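Local coordinates for pyridine nucleotide-disulphide oxidoreductase dimerisation region (Escherichia coli BL21, PDB 6KYY), which is a FAD-dependent flavoprotein disulfide reductase that binds copper(II) and is probably involved in resistance to reactive chlorine species, at residues Ala13-Phe18 with Thr24-Leu29; Glu179-Phe184 with Gln219-Ile224. One frame throughout, in Å; residues are numbered along the deposited sequence.

In the fold
Two strand-helix pairs of one chain illustrate how a pyridine nucleotide-disulfide oxidoreductase repeats the Rossmann plan. Contact 1 belongs to the unit that holds the adenosine half of FAD. Contact 2 belongs to the five-stranded parallel sheet that probably serves the pyridine nucleotide. Their centres are 38 Å apart, on opposite sides of the chain's centre, and their nearest atoms about 18 Å apart, so neither touches the other. I16, G17 and F18 meet FAD directly, whereas the side chain of A181 in contact 2 remains about 13 Å from it. A bound copper(II) ion lies about 6 Å from the side chain of Q219.

Contact 1 of 2, residues Ala13-Phe18 with Thr24-Leu29; sequences AVIIGF and TLAVTL. With FAD (flavin-adenine dinucleotide), chain N.
One methyl group, CD1 of I15, carries most of the bridge between strand 10-16 and helix 20-31, and not a single hydrogen bond accompanies it. This methyl lies 3.7 Å from A26 CB and equally close to A26 N, while L25 CB, one residue earlier in the helix, is 4.4 Å from I15 CD1. The first torsion of I15 (chi1 -63°) sets CG1 anti to the carbonyl carbon and sends the ethyl arm to the helix. Two residues earlier, the short side chain of A13 meets the end of a longer one, with A13 CB 3.8 Å from L29 CD1. Strand 13-16 and helix 24-29 run nearly antiparallel (161°), their axes 9.5 Å apart at closest approach. F131 packs on A13, I15 and L25, and V36 on I15 and L29, so strands 130-132 and 36-40 both lie against the junction.

Within the helix, T24 O is gripped twice, by T28 N and T28 OG1, which approach from opposite faces of its carbonyl plane. The T28 hydroxyl also hydrogen-bonds Y314.

The C-terminal end of the strand and the loop after it meet the cofactor. I16 CG2 lies over the adenine, 3.9 Å from FAD N1A. G17, without a side chain, brings its CA to 3.3 Å from FAD O4B. E40 joins turn and cofactor: one carboxylate oxygen takes F18 N, the other hydrogen-bonds FAD. Such a strand, tight glycine-rich turn and returning helix form the opening of the beta-alpha-beta unit in the FAD-binding Rossmann fold.

Contact 2 of 2, residues Glu179-Phe184 with Gln219-Ile224; sequences EFASMF and QGVDII
Apolar contact comes first, between A181 of helix 175-186 and V221, by an edge strand of the parallel sheet. V221 meets A181 with both methyls: CG1 comes 4.2 Å from A181 CB, and CG2 lies 4.0 Å from A181 O. With CG1 anti to the backbone N (chi1 178°), V221 can present one branch to the alanine methyl and the other to its carbonyl. The helix backbone thus takes part in the contact through the carbonyl of A181. L216 of helix 206-218 touches both V221 and S182, while V191 and I193 of the adjoining strand back the valine.

The polar part is looser. The extended side chain of Q219 brings its amide alongside the helix backbone at S182, without a hydrogen bond between the segments. S182 OG makes a weak hydrogen bond to V178 O, one turn back in its own helix.

Backbone geometry shapes the approach. G220 has a positive phi of 104° and forms a Schellman motif, which ends helix 206-218 and turns the chain toward the edge strand. Beyond it, D222 and I224 are bonded through their backbones to strand 190-194, fixing the strand at the sheet edge. Strand 221-224, with helices 175-186 and 206-218 packed on it, shows the layered build of a Rossmann fold, consistent with the NAD(P)-binding domain of this family.

Contact 1 of 2, residues Ala13-Phe18 with Thr24-Leu29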
ATOM      1  N   ALA B  13      27.755  22.452 -15.517  1.00 19.90           N
ATOM      2  CA  ALA B  13      26.523  22.567 -14.751  1.00 10.68           C
ATOM      3  C   ALA B  13      26.872  22.794 -13.290  1.00 14.10           C
ATOM      4  O   ALA B  13      27.725  22.094 -12.737  1.00 14.90           O
ATOM      5  CB  ALA B  13      25.655  21.312 -14.901  1.00 16.44           C
ATOM      6  N   VAL B  14      26.222  23.777 -12.673  1.00 16.28           N
ATOM      7  CA  VAL B  14      26.364  24.052 -11.247  1.00 10.77           C
ATOM      8  C   VAL B  14      24.976  24.012 -10.628  1.00 17.03           C
ATOM      9  O   VAL B  14      24.089  24.774 -11.032  1.00 16.43           O
ATOM     10  CB  VAL B  14      27.044  25.404 -10.980  1.00 17.33           C
ATOM     11  CG1 VAL B  14      27.230  25.613  -9.485  1.00  9.99           C
ATOM     12  CG2 VAL B  14      28.379  25.480 -11.697  1.00 22.02           C
ATOM     13  N   ILE B  15      24.787  23.125  -9.655  1.00 19.88           N
ATOM     14  CA  ILE B  15      23.519  22.974  -8.954  1.00 14.15           C
ATOM     15  C   ILE B  15      23.669  23.568  -7.561  1.00 16.90           C
ATOM     16  O   ILE B  15      24.699  23.383  -6.903  1.00 17.88           O
ATOM     17  CB  ILE B  15      23.087  21.495  -8.890  1.00  9.84           C
ATOM     18  CG1 ILE B  15      22.840  20.959 -10.302  1.00 11.82           C
ATOM     19  CG2 ILE B  15      21.837  21.334  -8.043  1.00 11.88           C
ATOM     20  CD1 ILE B  15      23.341  19.551 -10.519  1.00 10.93           C
ATOM     21  N   ILE B  16      22.643  24.295  -7.118  1.00 16.55           N
ATOM     22  CA  ILE B  16      22.677  24.975  -5.828  1.00 20.42           C
ATOM     23  C   ILE B  16      21.708  24.304  -4.865  1.00 24.81           C
ATOM     24  O   ILE B  16      20.516  24.632  -4.838  1.00 19.85           O
ATOM     25  CB  ILE B  16      22.352  26.471  -5.986  1.00 10.07           C
ATOM     26  CG1 ILE B  16      23.256  27.101  -7.047  1.00 13.08           C
ATOM     27  CG2 ILE B  16      22.503  27.193  -4.656  1.00 10.31           C
ATOM     28  CD1 ILE B  16      22.811  28.475  -7.487  1.00 16.57           C
ATOM     29  N   GLY B  17      22.211  23.367  -4.064  1.00 18.91           N
ATOM     30  CA  GLY B  17      21.381  22.663  -3.108  1.00 11.17           C
ATOM     31  C   GLY B  17      21.298  21.176  -3.378  1.00 18.44           C
ATOM     32  O   GLY B  17      21.327  20.747  -4.535  1.00 28.23           O
ATOM     33  N   PHE B  18      21.196  20.374  -2.316  1.00 19.16           N
ATOM     34  CA  PHE B  18      21.100  18.925  -2.433  1.00 15.50           C
ATOM     35  C   PHE B  18      19.660  18.437  -2.535  1.00 33.08           C
ATOM     36  O   PHE B  18      19.347  17.340  -2.053  1.00 30.48           O
ATOM     37  CB  PHE B  18      21.804  18.255  -1.252  1.00 19.06           C
ATOM     38  CG  PHE B  18      22.646  17.070  -1.638  1.00 24.22           C
ATOM     39  CD1 PHE B  18      22.058  15.908  -2.110  1.00 26.96           C
ATOM     40  CD2 PHE B  18      24.026  17.116  -1.527  1.00 17.22           C
ATOM     41  CE1 PHE B  18      22.826  14.815  -2.462  1.00 25.29           C
ATOM     42  CE2 PHE B  18      24.803  16.028  -1.881  1.00 17.69           C
ATOM     43  CZ  PHE B  18      24.202  14.876  -2.348  1.00 28.92           C
ATOM     44  N   THR B  24      19.420  14.546  -8.336  1.00 18.53           N
ATOM     45  CA  THR B  24      19.149  13.608  -9.420  1.00 21.33           C
ATOM     46  C   THR B  24      19.754  14.092 -10.732  1.00 25.55           C
ATOM     47  O   THR B  24      20.266  13.287 -11.518  1.00 17.09           O
ATOM     48  CB  THR B  24      17.642  13.402  -9.576  1.00 12.18           C
ATOM     49  OG1 THR B  24      17.046  13.221  -8.286  1.00 16.00           O
ATOM     50  CG2 THR B  24      17.358  12.179 -10.437  1.00  5.53           C
ATOM     51  N   LEU B  25      19.700  15.401 -10.982  1.00 30.13           N
ATOM     52  CA  LEU B  25      20.314  15.952 -12.186  1.00 15.38           C
ATOM     53  C   LEU B  25      21.828  15.794 -12.153  1.00 20.92           C
ATOM     54  O   LEU B  25      22.450  15.514 -13.184  1.00 24.00           O
ATOM     55  CB  LEU B  25      19.930  17.423 -12.340  1.00  9.35           C
ATOM     56  CG  LEU B  25      20.316  18.087 -13.661  1.00  8.74           C
ATOM     57  CD1 LEU B  25      19.709  17.333 -14.829  1.00 12.90           C
ATOM     58  CD2 LEU B  25      19.884  19.545 -13.672  1.00  9.97           C
ATOM     59  N   ALA B  26      22.435  15.968 -10.976  1.00 22.58           N
ATOM     60  CA  ALA B  26      23.885  15.848 -10.861  1.00 14.66           C
ATOM     61  C   ALA B  26      24.360  14.453 -11.250  1.00 21.79           C
ATOM     62  O   ALA B  26      25.384  14.308 -11.926  1.00 26.13           O
ATOM     63  CB  ALA B  26      24.328  16.186  -9.438  1.00  9.16           C
ATOM     64  N   VAL B  27      23.629  13.416 -10.835  1.00 22.24           N
ATOM     65  CA  VAL B  27      24.026  12.053 -11.175  1.00 27.07           C
ATOM     66  C   VAL B  27      23.802  11.780 -12.657  1.00 21.88           C
ATOM     67  O   VAL B  27      24.585  11.065 -13.294  1.00 34.15           O
ATOM     68  CB  VAL B  27      23.280  11.036 -10.292  1.00 14.52           C
ATOM     69  CG1 VAL B  27      23.929   9.668 -10.399  1.00 13.32           C
ATOM     70  CG2 VAL B  27      23.293  11.488  -8.850  1.00 27.89           C
ATOM     71  N   THR B  28      22.734  12.338 -13.231  1.00 33.14           N
ATOM     72  CA  THR B  28      22.433  12.077 -14.634  1.00 36.74           C
ATOM     73  C   THR B  28      23.355  12.841 -15.575  1.00 24.12           C
ATOM     74  O   THR B  28      23.652  12.356 -16.671  1.00 16.70           O
ATOM     75  CB  THR B  28      20.974  12.426 -14.937  1.00 28.54           C
ATOM     76  OG1 THR B  28      20.159  12.108 -13.803  1.00 46.35           O
ATOM     77  CG2 THR B  28      20.481  11.640 -16.143  1.00 49.71           C
ATOM     78  N   LEU B  29      23.819  14.028 -15.173  1.00 36.03           N
ATOM     79  CA  LEU B  29      24.724  14.789 -16.028  1.00 22.37           C
ATOM     80  C   LEU B  29      26.162  14.300 -15.896  1.00 21.02           C
ATOM     81  O   LEU B  29      26.903  14.274 -16.884  1.00 24.10           O
ATOM     82  CB  LEU B  29      24.631  16.280 -15.702  1.00 13.92           C
ATOM     83  CG  LEU B  29      23.272  16.939 -15.950  1.00 16.80           C
ATOM     84  CD1 LEU B  29      23.368  18.449 -15.798  1.00 24.81           C
ATOM     85  CD2 LEU B  29      22.725  16.567 -17.321  1.00 15.48           C
TER
HETATM   86  PA  FAD N 501      15.218  20.628  -0.854  1.00 26.90           P
HETATM   87  O1A FAD N 501      14.467  21.546   0.037  1.00 24.59           O
HETATM   88  O2A FAD N 501      14.965  19.132  -0.636  1.00 30.08           O
HETATM   89  O5B FAD N 501      16.758  20.914  -0.766  1.00 30.02           O
HETATM   90  C5B FAD N 501      17.258  22.170  -0.261  1.00 23.15           C
HETATM   91  C4B FAD N 501      18.741  22.036  -0.019  1.00 30.17           C
HETATM   92  O4B FAD N 501      19.428  23.208  -0.516  1.00 21.28           O
HETATM   93  C3B FAD N 501      19.150  21.877   1.446  1.00 22.16           C
HETATM   94  O3B FAD N 501      20.123  20.849   1.585  1.00 29.01           O
HETATM   95  C2B FAD N 501      19.713  23.255   1.804  1.00 14.48           C
HETATM   96  O2B FAD N 501      20.721  23.170   2.805  1.00 14.60           O
HETATM   97  C1B FAD N 501      20.316  23.682   0.470  1.00 18.94           C
HETATM   98  N9A FAD N 501      20.465  25.126   0.308  1.00 25.58           N
HETATM   99  C8A FAD N 501      19.528  26.090   0.569  1.00 25.76           C
HETATM  100  N7A FAD N 501      19.939  27.314   0.332  1.00 18.69           N
HETATM  101  C5A FAD N 501      21.240  27.142  -0.114  1.00 12.42           C
HETATM  102  C6A FAD N 501      22.231  28.053  -0.531  1.00 13.51           C
HETATM  103  N6A FAD N 501      22.055  29.376  -0.568  1.00 21.58           N
HETATM  104  N1A FAD N 501      23.425  27.549  -0.916  1.00 17.59           N
HETATM  105  C2A FAD N 501      23.606  26.226  -0.881  1.00 15.74           C
HETATM  106  N3A FAD N 501      22.750  25.273  -0.507  1.00 20.97           N
HETATM  107  C4A FAD N 501      21.578  25.798  -0.134  1.00 21.72           C
HETATM  108  N1  FAD N 501       6.910  16.071   0.326  1.00 27.18           N
HETATM  109  C2  FAD N 501       6.236  14.976  -0.134  1.00 23.07           C
HETATM  110  O2  FAD N 501       6.189  14.704  -1.339  1.00 37.33           O
HETATM  111  N3  FAD N 501       5.590  14.142   0.761  1.00 14.82           N
HETATM  112  C4  FAD N 501       5.528  14.307   2.130  1.00 25.01           C
HETATM  113  O4  FAD N 501       4.929  13.489   2.825  1.00 35.08           O
HETATM  114  C4X FAD N 501       6.244  15.478   2.610  1.00 21.44           C
HETATM  115  N5  FAD N 501       6.270  15.695   3.892  1.00 27.83           N
HETATM  116  C5X FAD N 501       6.956  16.807   4.349  1.00 30.18           C
HETATM  117  C6  FAD N 501       6.977  17.065   5.718  1.00 34.83           C
HETATM  118  C7  FAD N 501       7.653  18.168   6.228  1.00 52.60           C
HETATM  119  C7M FAD N 501       7.655  18.415   7.714  1.00 34.20           C
HETATM  120  C8  FAD N 501       8.323  19.037   5.352  1.00 32.28           C
HETATM  121  C8M FAD N 501       9.064  20.239   5.872  1.00 22.13           C
HETATM  122  C9  FAD N 501       8.304  18.784   3.983  1.00 25.94           C
HETATM  123  C9A FAD N 501       7.629  17.679   3.478  1.00 18.71           C
HETATM  124  N10 FAD N 501       7.595  17.390   2.100  1.00 19.12           N
HETATM  125  C10 FAD N 501       6.909  16.298   1.629  1.00 18.83           C
HETATM  126  C1' FAD N 501       8.270  18.268   1.132  1.00 26.43           C
HETATM  127  C2' FAD N 501       9.688  17.820   0.794  1.00 19.15           C
HETATM  128  O2' FAD N 501      10.518  17.886   1.954  1.00 27.12           O
HETATM  129  C3' FAD N 501      10.260  18.741  -0.285  1.00 23.91           C
HETATM  130  O3' FAD N 501       9.200  19.192  -1.119  1.00 21.95           O
HETATM  131  C4' FAD N 501      11.337  18.094  -1.157  1.00 30.64           C
HETATM  132  O4' FAD N 501      12.512  17.871  -0.377  1.00 41.87           O
HETATM  133  C5' FAD N 501      11.667  18.919  -2.384  1.00 21.92           C
HETATM  134  O5' FAD N 501      12.661  19.904  -2.036  1.00 20.19           O
HETATM  135  P   FAD N 501      13.559  20.583  -3.138  1.00 20.18           P
HETATM  136  O1P FAD N 501      13.917  19.554  -4.216  1.00 16.75           O
HETATM  137  O2P FAD N 501      12.912  21.810  -3.651  1.00 38.20           O
HETATM  138  O3P FAD N 501      14.895  20.958  -2.371  1.00 30.22           O

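Contact 2 of 2, residues Glu179-Phe184 with Gln219-Ile224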
ATOM      1  N   GLU B 179      -0.431  16.355  10.456  1.00 22.84           N
ATOM      2  CA  GLU B 179       0.483  15.216  10.474  1.00 15.19           C
ATOM      3  C   GLU B 179       1.151  15.077  11.835  1.00 18.64           C
ATOM      4  O   GLU B 179       1.222  13.979  12.400  1.00 22.47           O
ATOM      5  CB  GLU B 179       1.533  15.379   9.374  1.00 20.78           C
ATOM      6  CG  GLU B 179       1.967  14.091   8.705  1.00 22.66           C
ATOM      7  CD  GLU B 179       2.573  14.333   7.335  1.00 50.19           C
ATOM      8  OE1 GLU B 179       1.813  14.376   6.344  1.00 28.14           O
ATOM      9  OE2 GLU B 179       3.810  14.491   7.251  1.00 50.43           O
ATOM     10  N   PHE B 180       1.646  16.190  12.382  1.00 35.65           N
ATOM     11  CA  PHE B 180       2.262  16.173  13.702  1.00 22.73           C
ATOM     12  C   PHE B 180       1.240  15.984  14.814  1.00 18.45           C
ATOM     13  O   PHE B 180       1.607  15.527  15.903  1.00 31.14           O
ATOM     14  CB  PHE B 180       3.045  17.465  13.929  1.00 16.81           C
ATOM     15  CG  PHE B 180       4.453  17.415  13.417  1.00 22.23           C
ATOM     16  CD1 PHE B 180       5.422  16.696  14.093  1.00 26.46           C
ATOM     17  CD2 PHE B 180       4.806  18.082  12.257  1.00 22.95           C
ATOM     18  CE1 PHE B 180       6.718  16.645  13.625  1.00 21.77           C
ATOM     19  CE2 PHE B 180       6.103  18.034  11.782  1.00 20.58           C
ATOM     20  CZ  PHE B 180       7.060  17.315  12.468  1.00 21.51           C
ATOM     21  N   ALA B 181      -0.026  16.325  14.569  1.00 25.29           N
ATOM     22  CA  ALA B 181      -1.056  16.131  15.583  1.00 16.02           C
ATOM     23  C   ALA B 181      -1.240  14.652  15.899  1.00 28.41           C
ATOM     24  O   ALA B 181      -1.181  14.242  17.064  1.00 42.52           O
ATOM     25  CB  ALA B 181      -2.373  16.754  15.120  1.00 20.88           C
ATOM     26  N   SER B 182      -1.457  13.831  14.867  1.00 22.10           N
ATOM     27  CA  SER B 182      -1.645  12.400  15.091  1.00 20.25           C
ATOM     28  C   SER B 182      -0.369  11.746  15.605  1.00 27.43           C
ATOM     29  O   SER B 182      -0.426  10.873  16.478  1.00 37.92           O
ATOM     30  CB  SER B 182      -2.105  11.718  13.802  1.00 16.15           C
ATOM     31  OG  SER B 182      -2.973  12.551  13.056  1.00 20.90           O
ATOM     32  N   MET B 183       0.787  12.155  15.078  1.00 30.98           N
ATOM     33  CA  MET B 183       2.043  11.499  15.437  1.00 28.82           C
ATOM     34  C   MET B 183       2.321  11.603  16.931  1.00 33.55           C
ATOM     35  O   MET B 183       2.706  10.616  17.568  1.00 29.74           O
ATOM     36  CB  MET B 183       3.199  12.101  14.639  1.00 25.12           C
ATOM     37  CG  MET B 183       4.557  11.523  15.003  1.00 26.12           C
ATOM     38  SD  MET B 183       5.894  12.719  14.844  1.00 43.17           S
ATOM     39  CE  MET B 183       5.875  12.998  13.079  1.00 35.50           C
ATOM     40  N   PHE B 184       2.131  12.788  17.509  1.00 28.50           N
ATOM     41  CA  PHE B 184       2.410  12.959  18.929  1.00 24.45           C
ATOM     42  C   PHE B 184       1.251  12.488  19.799  1.00 33.68           C
ATOM     43  O   PHE B 184       1.480  11.994  20.909  1.00 36.76           O
ATOM     44  CB  PHE B 184       2.754  14.420  19.221  1.00 18.53           C
ATOM     45  CG  PHE B 184       4.173  14.782  18.880  1.00 25.21           C
ATOM     46  CD1 PHE B 184       4.559  14.964  17.561  1.00 29.47           C
ATOM     47  CD2 PHE B 184       5.125  14.927  19.876  1.00 22.10           C
ATOM     48  CE1 PHE B 184       5.864  15.290  17.242  1.00 27.92           C
ATOM     49  CE2 PHE B 184       6.433  15.253  19.564  1.00 32.31           C
ATOM     50  CZ  PHE B 184       6.802  15.435  18.246  1.00 28.32           C
ATOM     51  N   GLN B 219      -8.554  10.847  19.895  1.00 27.35           N
ATOM     52  CA  GLN B 219      -7.189  10.638  20.352  1.00 22.75           C
ATOM     53  C   GLN B 219      -6.718  11.729  21.304  1.00 23.64           C
ATOM     54  O   GLN B 219      -5.590  11.651  21.804  1.00 23.62           O
ATOM     55  CB  GLN B 219      -6.237  10.551  19.153  1.00 34.18           C
ATOM     56  CG  GLN B 219      -5.922   9.132  18.709  1.00 31.89           C
ATOM     57  CD  GLN B 219      -4.873   9.082  17.616  1.00 39.92           C
ATOM     58  OE1 GLN B 219      -4.766   8.096  16.886  1.00 49.03           O
ATOM     59  NE2 GLN B 219      -4.092  10.148  17.497  1.00 55.14           N
ATOM     60  N   GLY B 220      -7.546  12.740  21.561  1.00 20.67           N
ATOM     61  CA  GLY B 220      -7.216  13.795  22.494  1.00 18.28           C
ATOM     62  C   GLY B 220      -6.815  15.117  21.876  1.00 25.71           C
ATOM     63  O   GLY B 220      -6.486  16.050  22.618  1.00 23.11           O
ATOM     64  N   VAL B 221      -6.834  15.234  20.551  1.00 21.55           N
ATOM     65  CA  VAL B 221      -6.408  16.462  19.889  1.00 24.93           C
ATOM     66  C   VAL B 221      -7.539  17.480  19.937  1.00 33.79           C
ATOM     67  O   VAL B 221      -8.665  17.199  19.509  1.00 24.57           O
ATOM     68  CB  VAL B 221      -5.977  16.180  18.441  1.00 27.28           C
ATOM     69  CG1 VAL B 221      -5.578  17.473  17.745  1.00 32.90           C
ATOM     70  CG2 VAL B 221      -4.833  15.180  18.412  1.00 18.74           C
ATOM     71  N   ASP B 222      -7.240  18.667  20.459  1.00 29.55           N
ATOM     72  CA  ASP B 222      -8.198  19.762  20.523  1.00 35.03           C
ATOM     73  C   ASP B 222      -8.008  20.660  19.305  1.00 36.26           C
ATOM     74  O   ASP B 222      -6.903  21.156  19.060  1.00 34.03           O
ATOM     75  CB  ASP B 222      -8.020  20.557  21.816  1.00 26.80           C
ATOM     76  CG  ASP B 222      -9.196  21.471  22.112  1.00 52.28           C
ATOM     77  OD1 ASP B 222      -9.207  22.089  23.197  1.00 52.02           O
ATOM     78  OD2 ASP B 222     -10.108  21.572  21.266  1.00 49.01           O
ATOM     79  N   ILE B 223      -9.081  20.866  18.545  1.00 17.17           N
ATOM     80  CA  ILE B 223      -9.054  21.679  17.335  1.00 20.33           C
ATOM     81  C   ILE B 223      -9.820  22.965  17.612  1.00 41.36           C
ATOM     82  O   ILE B 223     -11.010  22.926  17.948  1.00 54.22           O
ATOM     83  CB  ILE B 223      -9.647  20.928  16.134  1.00 33.98           C
ATOM     84  CG1 ILE B 223      -9.220  19.458  16.160  1.00 38.21           C
ATOM     85  CG2 ILE B 223      -9.223  21.590  14.831  1.00 33.85           C
ATOM     86  CD1 ILE B 223      -9.517  18.708  14.882  1.00 13.97           C
ATOM     87  N   ILE B 224      -9.141  24.101  17.469  1.00 37.45           N
ATOM     88  CA  ILE B 224      -9.723  25.412  17.726  1.00 37.29           C
ATOM     89  C   ILE B 224      -9.528  26.281  16.491  1.00 39.49           C
ATOM     90  O   ILE B 224      -8.406  26.413  15.989  1.00 33.51           O
ATOM     91  CB  ILE B 224      -9.097  26.086  18.963  1.00 44.38           C
ATOM     92  CG1 ILE B 224      -9.291  25.213  20.204  1.00 64.23           C
ATOM     93  CG2 ILE B 224      -9.698  27.467  19.179  1.00 29.12           C
ATOM     94  CD1 ILE B 224      -8.486  25.669  21.401  1.00 41.59           C
TER